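Local coordinates for protein taurine dioxygenase (Burkholderia ambifaria, PDB 5VN6) that probably acts as an iron-dependent taurine dioxygenase of the TfdA family, and here carries a magnesium ion in its metal site, at residues 158-163 against 202-207. Sequence-based numbering, arbitrary orientation.
Sequences ARHSIE and YVNAFT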
# COMPACT_ATOMS: atom_id res chain seq x y z
N ALA A 158 -12.65 9.82 -19.85
CA ALA A 158 -11.22 9.59 -20.06
C ALA A 158 -11.03 8.30 -20.83
O ALA A 158 -11.92 7.44 -20.84
CB ALA A 158 -10.48 9.54 -18.72
N ARG A 159 -9.87 8.16 -21.47
CA ARG A 159 -9.59 6.99 -22.30
C ARG A 159 -8.60 6.04 -21.63
O ARG A 159 -7.66 6.48 -20.95
CB ARG A 159 -9.10 7.41 -23.69
CG ARG A 159 -10.30 7.69 -24.63
CD ARG A 159 -9.95 8.00 -26.08
NE ARG A 159 -11.08 8.62 -26.76
CZ ARG A 159 -12.14 7.97 -27.25
NH1 ARG A 159 -12.22 6.65 -27.17
NH2 ARG A 159 -13.13 8.64 -27.82
N HIS A 160 -8.86 4.74 -21.80
CA HIS A 160 -8.08 3.64 -21.21
C HIS A 160 -7.50 2.81 -22.35
O HIS A 160 -8.25 2.32 -23.20
CB HIS A 160 -8.96 2.75 -20.34
CG HIS A 160 -9.70 3.49 -19.27
ND1 HIS A 160 -9.66 3.11 -17.95
CD2 HIS A 160 -10.49 4.59 -19.33
CE1 HIS A 160 -10.41 3.93 -17.24
NE2 HIS A 160 -10.91 4.85 -18.04
N SER A 161 -6.19 2.63 -22.35
CA SER A 161 -5.50 2.20 -23.56
C SER A 161 -4.75 0.90 -23.32
O SER A 161 -3.92 0.82 -22.41
CB SER A 161 -4.53 3.28 -24.05
OG SER A 161 -3.66 2.76 -25.03
N ILE A 162 -4.99 -0.10 -24.17
CA ILE A 162 -4.10 -1.25 -24.12
C ILE A 162 -2.86 -0.95 -24.94
O ILE A 162 -1.78 -1.50 -24.66
CB ILE A 162 -4.80 -2.54 -24.60
CG1 ILE A 162 -3.95 -3.75 -24.23
CG2 ILE A 162 -5.01 -2.52 -26.11
CD1 ILE A 162 -4.65 -5.07 -24.42
N GLU A 163 -2.98 -0.07 -25.94
CA GLU A 163 -1.83 0.33 -26.74
C GLU A 163 -0.67 0.82 -25.88
O GLU A 163 0.48 0.44 -26.09
CB GLU A 163 -2.22 1.43 -27.74
CG GLU A 163 -1.00 1.99 -28.42
CD GLU A 163 -1.27 3.16 -29.34
OE1 GLU A 163 -2.12 4.01 -29.03
OE2 GLU A 163 -0.60 3.23 -30.39
N TYR A 202 -13.28 6.05 -11.35
CA TYR A 202 -12.98 5.08 -12.40
C TYR A 202 -11.88 5.56 -13.36
O TYR A 202 -12.08 5.60 -14.58
CB TYR A 202 -14.28 4.75 -13.15
CG TYR A 202 -14.19 3.45 -13.91
CD1 TYR A 202 -14.32 3.42 -15.29
CD2 TYR A 202 -13.94 2.25 -13.24
CE1 TYR A 202 -14.21 2.24 -15.99
CE2 TYR A 202 -13.82 1.07 -13.93
CZ TYR A 202 -13.96 1.08 -15.32
OH TYR A 202 -13.85 -0.09 -16.04
N VAL A 203 -10.71 5.88 -12.82
CA VAL A 203 -9.48 6.04 -13.59
C VAL A 203 -8.40 5.22 -12.89
O VAL A 203 -8.41 5.06 -11.67
CB VAL A 203 -9.06 7.52 -13.74
CG1 VAL A 203 -10.08 8.26 -14.63
CG2 VAL A 203 -8.92 8.20 -12.34
N ASN A 204 -7.47 4.68 -13.67
CA ASN A 204 -6.45 3.79 -13.11
C ASN A 204 -5.22 3.83 -14.02
O ASN A 204 -5.10 4.69 -14.90
CB ASN A 204 -7.01 2.36 -12.92
CG ASN A 204 -7.22 1.61 -14.24
OD1 ASN A 204 -6.28 1.05 -14.79
ND2 ASN A 204 -8.46 1.56 -14.71
N ALA A 205 -4.30 2.87 -13.81
CA ALA A 205 -3.03 2.87 -14.53
C ALA A 205 -3.23 2.80 -16.04
O ALA A 205 -2.38 3.27 -16.80
CB ALA A 205 -2.15 1.70 -14.06
N PHE A 206 -4.35 2.24 -16.49
CA PHE A 206 -4.62 2.18 -17.93
C PHE A 206 -5.06 3.51 -18.51
O PHE A 206 -5.05 3.66 -19.73
CB PHE A 206 -5.71 1.14 -18.23
CG PHE A 206 -5.28 -0.28 -18.01
CD1 PHE A 206 -5.97 -1.11 -17.14
CD2 PHE A 206 -4.17 -0.79 -18.67
CE1 PHE A 206 -5.57 -2.42 -16.93
CE2 PHE A 206 -3.77 -2.10 -18.48
CZ PHE A 206 -4.48 -2.92 -17.60
N THR A 207 -5.46 4.48 -17.68
CA THR A 207 -6.05 5.71 -18.18
C THR A 207 -4.96 6.65 -18.69
O THR A 207 -3.99 6.94 -17.97
CB THR A 207 -6.86 6.40 -17.08
OG1 THR A 207 -7.75 5.46 -16.46
CG2 THR A 207 -7.66 7.54 -17.65
O HOH W 1 -12.54 6.98 -17.04
O HOH W 2 -2.56 2.65 -20.93
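An antiparallel pairing in a small four-stranded sheet brings His160, at the end of strand 157-160, against Thr207, where edge strand 207-210 begins. The two form a non-hydrogen-bonded pair, their CA atoms 4.2 Å apart, and both side chains leave by the same face of the sheet. Next to this pair, one residue on from His160 and one before Thr207, Ser161 N donates to Phe206 O at 3.0 Å with an angle of 161° at the hydrogen; a water donates to that same carbonyl and to Ser161 O. With CG beside its backbone N (chi1 -54°), His160 lays its ring alongside Thr207, whose OG1 sits 3.1 Å above one ring face, displaced toward the rim. Tyr202 O and Asn204 ND2 lie at the ring edge, in plane, and a water between His160 NE2 and Tyr202 O bonds to both. Ser110 OG, outside the two segments, hydrogen-bonds both His160 ND1 and Asn204 ND2. The second branch of Thr207, CG2, packs on Ala158 CB at 3.6 Å. The loop delivering Thr207 is a type I turn from Asn204 to Thr207 combined with an Asx turn: Phe206 N reaches Asn204 OD1 at 2.8 Å, from above the carbonyl plane, and Thr207 N bonds to Asn204 O. A further bond, Asn204 N to Thr207 OG1 (2.9 Å, 170°), ties the hydroxyl over the imidazole to the turn itself. The turn lies near the metal centre: the Asn204 side chain is about 4 Å from that of the magnesium ligand His106, and the Phe206 side chain about 7 Å from the ion.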